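PDB 4PRK: 4-phosphoerythronate dehydrogenase from Lactobacillus jensenii, which probably catalyses the NAD-dependent interconversion of pyruvate and D-lactate, as a member of the D-isomer-specific 2-hydroxyacid dehydrogenase family. Local coordinates for residues A[4-9]-A[28-33]; A[10-15]-A[302-307]; A[47-52]-A[74-79]. All blocks are in the same frame, centred on the assembly; numbering follows the deposited sequence.

Contact 1 of 3, residues A[4-9]-A[28-33]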
ATOM      1  N   ALA A   4       1.002 -15.700  39.047  1.00 42.01           N
ATOM      2  CA  ALA A   4       2.136 -14.937  39.534  1.00 43.96           C
ATOM      3  C   ALA A   4       2.950 -14.399  38.375  1.00 44.20           C
ATOM      4  O   ALA A   4       3.185 -15.102  37.412  1.00 47.28           O
ATOM      5  CB  ALA A   4       2.998 -15.781  40.445  1.00 46.62           C
ATOM      6  N   VAL A   5       3.375 -13.151  38.484  1.00 42.09           N
ATOM      7  CA  VAL A   5       4.188 -12.515  37.471  1.00 47.02           C
ATOM      8  C   VAL A   5       5.509 -12.101  38.085  1.00 50.17           C
ATOM      9  O   VAL A   5       5.553 -11.246  38.945  1.00 46.76           O
ATOM     10  CB  VAL A   5       3.492 -11.261  36.941  1.00 47.71           C
ATOM     11  CG1 VAL A   5       4.367 -10.536  35.941  1.00 47.73           C
ATOM     12  CG2 VAL A   5       2.156 -11.627  36.333  1.00 49.96           C
ATOM     13  N   PHE A   6       6.592 -12.662  37.579  1.00 52.31           N
ATOM     14  CA  PHE A   6       7.890 -12.444  38.173  1.00 52.91           C
ATOM     15  C   PHE A   6       8.655 -11.374  37.452  1.00 46.32           C
ATOM     16  O   PHE A   6       8.716 -11.373  36.249  1.00 45.58           O
ATOM     17  CB  PHE A   6       8.674 -13.743  38.187  1.00 56.13           C
ATOM     18  CG  PHE A   6       8.140 -14.738  39.163  1.00 56.58           C
ATOM     19  CD1 PHE A   6       7.173 -15.639  38.781  1.00 56.83           C
ATOM     20  CD2 PHE A   6       8.571 -14.738  40.469  1.00 57.91           C
ATOM     21  CE1 PHE A   6       6.667 -16.542  39.682  1.00 56.91           C
ATOM     22  CE2 PHE A   6       8.067 -15.640  41.379  1.00 54.65           C
ATOM     23  CZ  PHE A   6       7.115 -16.540  40.982  1.00 51.52           C
ATOM     24  N   SER A   7       9.241 -10.462  38.207  1.00 47.20           N
ATOM     25  CA  SER A   7      10.089  -9.449  37.620  1.00 44.84           C
ATOM     26  C   SER A   7       9.443  -8.604  36.527  1.00 45.75           C
ATOM     27  O   SER A   7       9.937  -8.528  35.414  1.00 46.72           O
ATOM     28  CB  SER A   7      11.359 -10.094  37.096  1.00 46.31           C
ATOM     29  OG  SER A   7      12.260  -9.119  36.642  1.00 60.50           O
ATOM     30  N   PRO A   8       8.311  -7.989  36.813  1.00 43.92           N
ATOM     31  CA  PRO A   8       7.758  -7.101  35.778  1.00 46.73           C
ATOM     32  C   PRO A   8       8.577  -5.829  35.503  1.00 45.73           C
ATOM     33  O   PRO A   8       9.183  -5.271  36.399  1.00 49.10           O
ATOM     34  CB  PRO A   8       6.386  -6.743  36.320  1.00 48.61           C
ATOM     35  CG  PRO A   8       6.595  -6.645  37.764  1.00 47.00           C
ATOM     36  CD  PRO A   8       7.369  -7.881  38.034  1.00 46.04           C
ATOM     37  N   SER A   9       8.587  -5.400  34.248  1.00 41.69           N
ATOM     38  CA  SER A   9       9.106  -4.118  33.871  1.00 43.38           C
ATOM     39  C   SER A   9       8.148  -3.080  34.379  1.00 42.52           C
ATOM     40  O   SER A   9       7.005  -3.374  34.696  1.00 42.75           O
ATOM     41  CB  SER A   9       9.165  -3.978  32.352  1.00 44.52           C
ATOM     42  OG  SER A   9       7.928  -3.540  31.827  1.00 46.96           O
ATOM     43  N   LYS A  28      -0.527 -11.647  40.604  1.00 46.30           N
ATOM     44  CA  LYS A  28       0.379 -11.430  41.730  1.00 45.57           C
ATOM     45  C   LYS A  28       1.790 -11.085  41.293  1.00 48.10           C
ATOM     46  O   LYS A  28       2.559 -11.969  40.845  1.00 40.16           O
ATOM     47  CB  LYS A  28       0.408 -12.674  42.622  1.00 52.35           C
ATOM     48  CG  LYS A  28       1.320 -12.582  43.842  1.00 58.14           C
ATOM     49  CD  LYS A  28       0.776 -13.469  44.956  1.00 62.99           C
ATOM     50  CE  LYS A  28       1.860 -14.096  45.817  1.00 64.85           C
ATOM     51  NZ  LYS A  28       1.239 -15.180  46.642  1.00 65.89           N
ATOM     52  N   LEU A  29       2.166  -9.817  41.478  1.00 44.63           N
ATOM     53  CA  LEU A  29       3.443  -9.368  40.945  1.00 47.43           C
ATOM     54  C   LEU A  29       4.541  -9.552  41.902  1.00 42.72           C
ATOM     55  O   LEU A  29       4.472  -8.998  42.944  1.00 46.05           O
ATOM     56  CB  LEU A  29       3.405  -7.901  40.591  1.00 49.20           C
ATOM     57  CG  LEU A  29       2.858  -7.726  39.182  1.00 52.19           C
ATOM     58  CD1 LEU A  29       1.447  -8.289  39.005  1.00 49.35           C
ATOM     59  CD2 LEU A  29       2.937  -6.244  38.870  1.00 54.19           C
ATOM     60  N   ILE A  30       5.573 -10.277  41.518  1.00 47.76           N
ATOM     61  CA  ILE A  30       6.812 -10.338  42.303  1.00 54.68           C
ATOM     62  C   ILE A  30       7.982  -9.577  41.614  1.00 56.12           C
ATOM     63  O   ILE A  30       8.288  -9.805  40.415  1.00 51.43           O
ATOM     64  CB  ILE A  30       7.210 -11.798  42.568  1.00 60.17           C
ATOM     65  CG1 ILE A  30       6.043 -12.572  43.228  1.00 63.91           C
ATOM     66  CG2 ILE A  30       8.472 -11.844  43.416  1.00 64.19           C
ATOM     67  CD1 ILE A  30       5.192 -13.395  42.271  1.00 67.29           C
ATOM     68  N   ASP A  31       8.637  -8.689  42.374  1.00 55.75           N
ATOM     69  CA  ASP A  31       9.645  -7.778  41.821  1.00 55.78           C
ATOM     70  C   ASP A  31      10.806  -8.526  41.217  1.00 61.85           C
ATOM     71  O   ASP A  31      11.316  -8.151  40.165  1.00 63.79           O
ATOM     72  CB  ASP A  31      10.183  -6.832  42.880  1.00 56.15           C
ATOM     73  CG  ASP A  31       9.168  -5.844  43.327  1.00 60.94           C
ATOM     74  OD1 ASP A  31       7.998  -5.928  42.883  1.00 65.41           O
ATOM     75  OD2 ASP A  31       9.532  -4.964  44.119  1.00 67.03           O
ATOM     76  N   GLU A  32      11.214  -9.599  41.879  1.00 63.80           N
ATOM     77  CA  GLU A  32      12.339 -10.371  41.410  1.00 66.05           C
ATOM     78  C   GLU A  32      11.941 -11.568  40.579  1.00 65.03           C
ATOM     79  O   GLU A  32      10.787 -12.044  40.614  1.00 58.31           O
ATOM     80  CB  GLU A  32      13.239 -10.823  42.588  1.00 70.40           C
ATOM     81  CG  GLU A  32      14.460  -9.935  42.776  1.00 71.95           C
ATOM     82  CD  GLU A  32      15.031  -9.500  41.438  1.00 76.82           C
ATOM     83  OE1 GLU A  32      14.860  -8.308  41.096  1.00 81.57           O
ATOM     84  OE2 GLU A  32      15.578 -10.362  40.702  1.00 63.11           O
ATOM     85  N   SER A  33      12.944 -12.097  39.900  1.00 62.09           N
ATOM     86  CA  SER A  33      12.815 -13.324  39.153  1.00 67.85           C
ATOM     87  C   SER A  33      12.651 -14.511  40.090  1.00 68.22           C
ATOM     88  O   SER A  33      13.058 -14.484  41.246  1.00 60.82           O
ATOM     89  CB  SER A  33      14.023 -13.515  38.253  1.00 64.79           C
ATOM     90  OG  SER A  33      14.016 -12.556  37.221  1.00 63.47           O
TER
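Val5 and Ile30 show how two parallel strands are joined through their backbones alone. Val5 N donates to Lys28 O at 2.8 Å, and Val5 O accepts from Ile30 N at 2.7 Å, so the N-H and the carbonyl of Val5 both bond to the strand of residues 28-30. A further bond, from Ser7 N to Ile30 O, is modelled so short that its exact length is doubtful. Weaker CA-H...O contacts fill the intervals, among them Ser7 CA to Asp31 O at 3.1 Å, where the strands have already given way to loops.

Apolar packing differs on the two faces. On one, Phe6 and Ile30 lie side by side and point the same way. With CG1 anti to its carbonyl carbon (chi1 -54°) and chi2 turned to an unstaggered 98°, Ile30 sets CD1 over the Phe6 ring, 4.0 Å from the centroid; the same methyl reaches Ala4 CB at 3.7 Å. Glu32 O sits at the ring's edge, in its plane, 3.5 Å from Phe6 CD2. With the Phe6 ring gone, as in an alanine here, Ile30 CD1 would probably lose the surface it rests on and a gap would open beside it. On the face of Val5 and Leu29, Leu29 CD1 approaches Val5 CB; past the strand's end Pro8 CG leans against Leu29 CD2 at 3.8 Å.

Strands 2-6 and 26-30 flank helix 10-23 in sequence as a beta-alpha-beta unit. That helix lies against Pro8 and Leu29, while strand 47-50, on the far edge of strand 2-6, brings Val48 and Leu50 to Phe6.

Contact 2 of 3, residues A[10-15]-A[302-307]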
ATOM      1  N   GLU A  10       8.615  -1.853  34.403  1.00 40.32           N
ATOM      2  CA  GLU A  10       7.791  -0.710  34.704  1.00 40.74           C
ATOM      3  C   GLU A  10       6.571  -0.555  33.719  1.00 40.82           C
ATOM      4  O   GLU A  10       5.446  -0.283  34.113  1.00 44.52           O
ATOM      5  CB  GLU A  10       8.712   0.493  34.607  1.00 45.57           C
ATOM      6  CG  GLU A  10       8.013   1.822  34.774  1.00 52.34           C
ATOM      7  CD  GLU A  10       8.969   2.991  34.730  1.00 54.79           C
ATOM      8  OE1 GLU A  10      10.056   2.848  34.133  1.00 47.02           O
ATOM      9  OE2 GLU A  10       8.601   4.060  35.285  1.00 66.01           O
ATOM     10  N   SER A  11       6.816  -0.743  32.432  1.00 34.14           N
ATOM     11  CA  SER A  11       5.781  -0.683  31.432  1.00 32.08           C
ATOM     12  C   SER A  11       4.830  -1.833  31.703  1.00 31.99           C
ATOM     13  O   SER A  11       3.611  -1.649  31.630  1.00 33.05           O
ATOM     14  CB  SER A  11       6.401  -0.731  29.992  1.00 32.05           C
ATOM     15  OG  SER A  11       7.185   0.460  29.717  1.00 32.06           O
ATOM     16  N   GLU A  12       5.353  -3.024  32.028  1.00 31.38           N
ATOM     17  CA  GLU A  12       4.470  -4.132  32.344  1.00 35.42           C
ATOM     18  C   GLU A  12       3.532  -3.790  33.528  1.00 37.17           C
ATOM     19  O   GLU A  12       2.347  -4.100  33.475  1.00 35.08           O
ATOM     20  CB  GLU A  12       5.248  -5.401  32.615  1.00 36.89           C
ATOM     21  CG  GLU A  12       5.757  -6.127  31.375  1.00 39.17           C
ATOM     22  CD  GLU A  12       6.603  -7.342  31.699  1.00 38.36           C
ATOM     23  OE1 GLU A  12       7.522  -7.230  32.501  1.00 40.17           O
ATOM     24  OE2 GLU A  12       6.347  -8.418  31.171  1.00 40.44           O
ATOM     25  N   ARG A  13       4.049  -3.113  34.553  1.00 40.21           N
ATOM     26  CA  ARG A  13       3.254  -2.766  35.763  1.00 42.81           C
ATOM     27  C   ARG A  13       2.019  -1.943  35.429  1.00 38.24           C
ATOM     28  O   ARG A  13       0.882  -2.211  35.891  1.00 32.41           O
ATOM     29  CB  ARG A  13       4.119  -1.967  36.744  1.00 44.42           C
ATOM     30  CG  ARG A  13       5.194  -2.803  37.434  1.00 53.28           C
ATOM     31  CD  ARG A  13       6.095  -1.969  38.353  1.00 58.05           C
ATOM     32  NE  ARG A  13       7.106  -2.818  38.989  1.00 64.90           N
ATOM     33  CZ  ARG A  13       6.872  -3.638  40.014  1.00 66.69           C
ATOM     34  NH1 ARG A  13       5.651  -3.732  40.534  1.00 66.24           N
ATOM     35  NH2 ARG A  13       7.852  -4.387  40.516  1.00 62.59           N
ATOM     36  N   LYS A  14       2.274  -0.947  34.596  1.00 36.86           N
ATOM     37  CA  LYS A  14       1.253  -0.071  34.109  1.00 35.97           C
ATOM     38  C   LYS A  14       0.106  -0.750  33.448  1.00 31.31           C
ATOM     39  O   LYS A  14      -0.959  -0.212  33.496  1.00 31.60           O
ATOM     40  CB  LYS A  14       1.863   0.985  33.185  1.00 43.62           C
ATOM     41  CG  LYS A  14       2.638   2.025  33.997  1.00 48.31           C
ATOM     42  CD  LYS A  14       3.151   3.173  33.146  1.00 53.81           C
ATOM     43  CE  LYS A  14       3.312   4.479  33.936  1.00 53.94           C
ATOM     44  NZ  LYS A  14       4.465   4.509  34.862  1.00 56.42           N
ATOM     45  N   LEU A  15       0.273  -1.910  32.827  1.00 34.39           N
ATOM     46  CA  LEU A  15      -0.878  -2.589  32.148  1.00 33.57           C
ATOM     47  C   LEU A  15      -1.640  -3.508  33.073  1.00 31.27           C
ATOM     48  O   LEU A  15      -2.661  -4.054  32.707  1.00 33.02           O
ATOM     49  CB  LEU A  15      -0.408  -3.464  30.990  1.00 35.79           C
ATOM     50  CG  LEU A  15       0.433  -2.786  29.914  1.00 40.50           C
ATOM     51  CD1 LEU A  15       0.888  -3.821  28.905  1.00 41.37           C
ATOM     52  CD2 LEU A  15      -0.370  -1.671  29.250  1.00 41.07           C
ATOM     53  N   THR A 302       2.232  -2.298  22.254  1.00 30.99           N
ATOM     54  CA  THR A 302       1.786  -3.573  21.784  1.00 30.01           C
ATOM     55  C   THR A 302       2.732  -4.679  22.261  1.00 29.82           C
ATOM     56  O   THR A 302       2.276  -5.741  22.634  1.00 27.48           O
ATOM     57  CB  THR A 302       1.698  -3.584  20.251  1.00 31.82           C
ATOM     58  OG1 THR A 302       0.979  -2.422  19.808  1.00 30.37           O
ATOM     59  CG2 THR A 302       1.009  -4.945  19.740  1.00 32.01           C
ATOM     60  N   SER A 303       4.046  -4.481  22.225  1.00 29.07           N
ATOM     61  CA  SER A 303       4.899  -5.631  22.491  1.00 31.63           C
ATOM     62  C   SER A 303       4.739  -5.983  23.934  1.00 31.64           C
ATOM     63  O   SER A 303       4.587  -7.159  24.302  1.00 28.02           O
ATOM     64  CB  SER A 303       6.404  -5.400  22.194  1.00 31.86           C
ATOM     65  OG  SER A 303       6.690  -5.356  20.801  1.00 29.48           O
ATOM     66  N   VAL A 304       4.851  -4.949  24.763  1.00 32.93           N
ATOM     67  CA  VAL A 304       4.894  -5.161  26.198  1.00 32.34           C
ATOM     68  C   VAL A 304       3.569  -5.835  26.624  1.00 29.86           C
ATOM     69  O   VAL A 304       3.576  -6.799  27.365  1.00 30.66           O
ATOM     70  CB  VAL A 304       5.155  -3.845  26.932  1.00 35.84           C
ATOM     71  CG1 VAL A 304       4.918  -3.976  28.449  1.00 36.86           C
ATOM     72  CG2 VAL A 304       6.569  -3.406  26.646  1.00 35.33           C
ATOM     73  N   ARG A 305       2.457  -5.387  26.074  1.00 29.32           N
ATOM     74  CA  ARG A 305       1.203  -6.026  26.355  1.00 33.25           C
ATOM     75  C   ARG A 305       1.146  -7.494  25.875  1.00 36.16           C
ATOM     76  O   ARG A 305       0.678  -8.356  26.602  1.00 32.95           O
ATOM     77  CB  ARG A 305       0.082  -5.261  25.709  1.00 35.34           C
ATOM     78  CG  ARG A 305      -1.237  -5.921  25.975  1.00 39.96           C
ATOM     79  CD  ARG A 305      -2.239  -5.585  24.928  1.00 42.30           C
ATOM     80  NE  ARG A 305      -1.985  -6.322  23.705  1.00 44.85           N
ATOM     81  CZ  ARG A 305      -2.711  -6.167  22.605  1.00 49.12           C
ATOM     82  NH1 ARG A 305      -2.436  -6.858  21.507  1.00 49.10           N
ATOM     83  NH2 ARG A 305      -3.714  -5.302  22.603  1.00 48.47           N
ATOM     84  N   ASN A 306       1.599  -7.755  24.642  1.00 29.83           N
ATOM     85  CA  ASN A 306       1.573  -9.086  24.089  1.00 31.26           C
ATOM     86  C   ASN A 306       2.431 -10.034  24.865  1.00 32.22           C
ATOM     87  O   ASN A 306       2.032 -11.172  25.078  1.00 31.97           O
ATOM     88  CB  ASN A 306       1.923  -9.094  22.609  1.00 30.31           C
ATOM     89  CG  ASN A 306       0.790  -8.544  21.766  1.00 34.62           C
ATOM     90  OD1 ASN A 306      -0.329  -8.282  22.276  1.00 34.72           O
ATOM     91  ND2 ASN A 306       1.051  -8.332  20.477  1.00 36.82           N
ATOM     92  N   MET A 307       3.554  -9.564  25.362  1.00 31.54           N
ATOM     93  CA  MET A 307       4.401 -10.416  26.161  1.00 34.82           C
ATOM     94  C   MET A 307       3.687 -10.919  27.412  1.00 39.12           C
ATOM     95  O   MET A 307       3.880 -12.071  27.817  1.00 39.03           O
ATOM     96  CB  MET A 307       5.698  -9.702  26.539  1.00 39.43           C
ATOM     97  CG  MET A 307       6.680  -9.593  25.370  1.00 46.74           C
ATOM     98  SD  MET A 307       8.209  -8.692  25.754  1.00 51.14           S
ATOM     99  CE  MET A 307       8.290  -7.491  24.437  1.00 60.89           C
TER
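Val304 meets the helix of residues 10-15 through one methyl. With CG1 anti to the backbone N (chi1 168°), that branch is driven at the backbone between Ser11 and Glu12: it lies 3.9 Å from Ser11 CB and 3.7 Å from Glu12 CG, and Glu12 N is equally near. The Glu12 chain crosses the valine at a slant, offering its methylene while the carboxylate runs on to form a salt bridge with Arg76. Its aliphatic and charged portions thus do separate work.

Leu15 answers from the opposite helix. Its CD1 presses on the backbone of the turn at Arg305, 3.4 Å from Arg305 CA, which is tight packing, and 3.6 Å from Arg305 CB. The same methyl reaches Val304 CG1 at 4.1 Å, so the two branched residues touch as well. Arg305 contributes only the root of its chain; beyond CG it bends at chi3 and turns away to grip Asn306 OD1 side-on through NE and NH1. The oxygen lies in the guanidinium plane, and the NH1 bond, 2.7 Å from Asn306 OD1, follows one of its lone pairs. No hydrogen bond joins the two segments, whose fit rests on apolar groups.

Ile140 of the second subunit packs on both Ser11 and Val304, and Asp137 of that subunit binds Ser11 OG, so the crossing also borders a subunit interface. The helix axes pass 9.5 Å apart at -71°. Such a steep crossing joins the first helix of the chain to the last long one, which follows the seven-stranded sheet of the Rossmann domain yet returns to the N-terminal domain, as in other D-2-hydroxyacid dehydrogenases.

Contact 3 of 3, residues A[47-52]-A[74-79]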
ATOM      1  N   GLY A  47      -0.791 -20.436  38.067  1.00 57.00           N
ATOM      2  CA  GLY A  47       0.240 -20.525  37.043  1.00 55.14           C
ATOM      3  C   GLY A  47       1.302 -19.452  37.175  1.00 57.81           C
ATOM      4  O   GLY A  47       1.136 -18.532  37.957  1.00 58.53           O
ATOM      5  N   VAL A  48       2.397 -19.561  36.429  1.00 55.11           N
ATOM      6  CA  VAL A  48       3.480 -18.598  36.565  1.00 48.04           C
ATOM      7  C   VAL A  48       3.891 -17.966  35.224  1.00 49.27           C
ATOM      8  O   VAL A  48       3.811 -18.601  34.163  1.00 43.09           O
ATOM      9  CB  VAL A  48       4.666 -19.250  37.314  1.00 55.79           C
ATOM     10  CG1 VAL A  48       5.953 -18.455  37.150  1.00 62.58           C
ATOM     11  CG2 VAL A  48       4.320 -19.391  38.792  1.00 55.16           C
ATOM     12  N   LEU A  49       4.276 -16.683  35.284  1.00 50.92           N
ATOM     13  CA  LEU A  49       4.787 -15.939  34.119  1.00 48.54           C
ATOM     14  C   LEU A  49       6.208 -15.455  34.464  1.00 47.58           C
ATOM     15  O   LEU A  49       6.407 -14.684  35.429  1.00 42.08           O
ATOM     16  CB  LEU A  49       3.840 -14.775  33.738  1.00 49.16           C
ATOM     17  CG  LEU A  49       2.450 -15.127  33.148  1.00 50.24           C
ATOM     18  CD1 LEU A  49       1.708 -13.878  32.638  1.00 49.65           C
ATOM     19  CD2 LEU A  49       2.550 -16.165  32.031  1.00 50.22           C
ATOM     20  N   LEU A  50       7.189 -15.916  33.672  1.00 48.43           N
ATOM     21  CA  LEU A  50       8.607 -15.712  33.987  1.00 47.69           C
ATOM     22  C   LEU A  50       9.298 -14.765  33.027  1.00 48.86           C
ATOM     23  O   LEU A  50       8.955 -14.696  31.836  1.00 50.10           O
ATOM     24  CB  LEU A  50       9.344 -17.055  33.961  1.00 53.70           C
ATOM     25  CG  LEU A  50       8.978 -18.092  35.048  1.00 57.32           C
ATOM     26  CD1 LEU A  50      10.093 -19.137  35.215  1.00 57.26           C
ATOM     27  CD2 LEU A  50       8.705 -17.398  36.385  1.00 54.11           C
ATOM     28  N   LYS A  51      10.202 -13.968  33.570  1.00 48.40           N
ATOM     29  CA  LYS A  51      11.121 -13.159  32.805  1.00 50.22           C
ATOM     30  C   LYS A  51      12.464 -13.354  33.449  1.00 55.57           C
ATOM     31  O   LYS A  51      12.906 -12.509  34.223  1.00 53.66           O
ATOM     32  CB  LYS A  51      10.720 -11.691  32.813  1.00 53.14           C
ATOM     33  CG  LYS A  51      11.604 -10.801  31.952  1.00 56.34           C
ATOM     34  CD  LYS A  51      11.105  -9.366  31.937  1.00 59.88           C
ATOM     35  CE  LYS A  51      12.216  -8.389  31.598  1.00 59.63           C
ATOM     36  NZ  LYS A  51      11.694  -7.126  31.014  1.00 62.72           N
ATOM     37  N   PRO A  52      13.126 -14.548  33.114  1.00 56.14           N
ATOM     38  CA  PRO A  52      14.289 -14.810  33.969  1.00 59.47           C
ATOM     39  C   PRO A  52      15.523 -14.017  33.582  1.00 61.31           C
ATOM     40  O   PRO A  52      15.973 -14.079  32.458  1.00 66.59           O
ATOM     41  CB  PRO A  52      14.555 -16.316  33.794  1.00 55.26           C
ATOM     42  CG  PRO A  52      13.567 -16.842  32.823  1.00 53.92           C
ATOM     43  CD  PRO A  52      13.094 -15.672  32.061  1.00 53.58           C
ATOM     44  N   GLY A  74       5.383 -20.139  31.934  1.00 52.14           N
ATOM     45  CA  GLY A  74       5.067 -19.156  30.891  1.00 48.36           C
ATOM     46  C   GLY A  74       6.169 -18.108  30.797  1.00 50.03           C
ATOM     47  O   GLY A  74       6.164 -17.101  31.520  1.00 50.01           O
ATOM     48  N   LEU A  75       7.149 -18.381  29.953  1.00 44.91           N
ATOM     49  CA  LEU A  75       8.097 -17.369  29.510  1.00 51.51           C
ATOM     50  C   LEU A  75       7.333 -16.244  28.865  1.00 49.31           C
ATOM     51  O   LEU A  75       6.492 -16.506  27.983  1.00 44.66           O
ATOM     52  CB  LEU A  75       9.031 -17.924  28.427  1.00 53.91           C
ATOM     53  CG  LEU A  75      10.287 -18.634  28.862  1.00 58.72           C
ATOM     54  CD1 LEU A  75      10.371 -18.937  30.345  1.00 58.09           C
ATOM     55  CD2 LEU A  75      10.383 -19.902  28.038  1.00 69.39           C
ATOM     56  N   ARG A  76       7.621 -15.008  29.281  1.00 45.69           N
ATOM     57  CA  ARG A  76       7.000 -13.817  28.634  1.00 48.88           C
ATOM     58  C   ARG A  76       7.847 -13.353  27.456  1.00 49.83           C
ATOM     59  O   ARG A  76       7.423 -12.488  26.654  1.00 49.61           O
ATOM     60  CB  ARG A  76       6.824 -12.659  29.626  1.00 42.24           C
ATOM     61  CG  ARG A  76       5.880 -12.987  30.790  1.00 43.91           C
ATOM     62  CD  ARG A  76       5.356 -11.714  31.441  1.00 43.76           C
ATOM     63  NE  ARG A  76       6.376 -10.769  31.951  1.00 41.87           N
ATOM     64  CZ  ARG A  76       7.096 -10.947  33.057  1.00 44.01           C
ATOM     65  NH1 ARG A  76       7.956 -10.013  33.460  1.00 43.05           N
ATOM     66  NH2 ARG A  76       6.968 -12.072  33.775  1.00 52.44           N
ATOM     67  N   ILE A  77       9.047 -13.933  27.389  1.00 50.20           N
ATOM     68  CA  ILE A  77      10.033 -13.624  26.376  1.00 52.85           C
ATOM     69  C   ILE A  77      10.183 -14.772  25.384  1.00 53.65           C
ATOM     70  O   ILE A  77       9.518 -15.821  25.483  1.00 48.43           O
ATOM     71  CB  ILE A  77      11.380 -13.297  27.009  1.00 46.19           C
ATOM     72  CG1 ILE A  77      11.950 -14.508  27.721  1.00 45.66           C
ATOM     73  CG2 ILE A  77      11.203 -12.139  27.971  1.00 48.83           C
ATOM     74  CD1 ILE A  77      13.252 -14.182  28.422  1.00 48.62           C
ATOM     75  N   VAL A  78      11.053 -14.516  24.418  1.00 49.01           N
ATOM     76  CA  VAL A  78      11.362 -15.462  23.377  1.00 54.08           C
ATOM     77  C   VAL A  78      12.449 -16.455  23.775  1.00 54.97           C
ATOM     78  O   VAL A  78      12.301 -17.639  23.500  1.00 55.61           O
ATOM     79  CB  VAL A  78      11.749 -14.739  22.079  1.00 53.67           C
ATOM     80  CG1 VAL A  78      13.058 -13.977  22.236  1.00 52.71           C
ATOM     81  CG2 VAL A  78      11.816 -15.727  20.925  1.00 57.60           C
ATOM     82  N   GLY A  79      13.513 -15.991  24.428  1.00 55.25           N
ATOM     83  CA  GLY A  79      14.649 -16.849  24.730  1.00 55.44           C
ATOM     84  C   GLY A  79      14.362 -17.825  25.852  1.00 64.64           C
ATOM     85  O   GLY A  79      13.841 -17.431  26.879  1.00 67.25           O
TER
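Leu50 and Gly74 share the middle bond of a run of three in which each acceptor can be matched to its donor. Gly74 N gives to Val48 O at 3.1 Å, Leu50 N gives to Gly74 O at 2.7 Å, and Arg76 N closes the run on Leu50 O at 2.9 Å. Gly74 thus uses both its N-H and its carbonyl on the same partner strand, while Leu49 turns its own N and O to Ala4 and Phe6 of strand 2-6. Gly74 has no side chain, and a CB there would collide with Leu49 CD2 and Val48 O.

The demanding group is the buried Arg76 guanidinium. All three of its nitrogens have partners beyond the two segments: NE makes a salt bridge with Glu12 OE2, NH2 a hydrogen bond with Phe6 O, and NH1 a weak one with Ser7 O. NH2 also lies 3.1 Å from Leu49 O. The chain bends at chi3 (-57°), folding the guanidinium back across the end of strand 47-50, and its CG stands 4.0 Å from Leu49 CB.

Lys51 crosses it at about a right angle. Its CB lies over one face of the guanidinium, 3.3 Å from Arg76 NH1, and its extended chain carries the amine off, leaving Lys51 NZ 5.3 Å from Arg76 NH1. Apolar contacts finish the seam: Leu50 CB on Leu75 CD1, and Pro52 CD on Ile77 CD1 at 3.9 Å.

A cation is thus placed at the ends of three neighbouring strands, its N-H groups directed to carbonyls and one carboxylate. Glu12 probably offsets its charge, and the pairing would tie the C-terminal ends of these strands to helix 10-23.

The three contacts are parts of one N-terminal alpha/beta domain. Contacts 1 and 3, with centres about 10 Å apart, share its parallel sheet: strand 2-6 lies beside strand 47-50, and Ala4 O meets Leu49 N at 2.9 Å. Contact 2 stands about 12 Å from contact 1 and about 13 Å from contact 3, centre to centre. It reaches contact 1 by a salt bridge, Arg13 NH2 to Asp31 OD1 at 2.8 Å, and contact 3 through Met307 CG, 3.3 Å from Arg76 O. All three gather near the C-terminal ends of the strands, the end that in this family probably faces the cleft between the domains, where substrate and NAD meet.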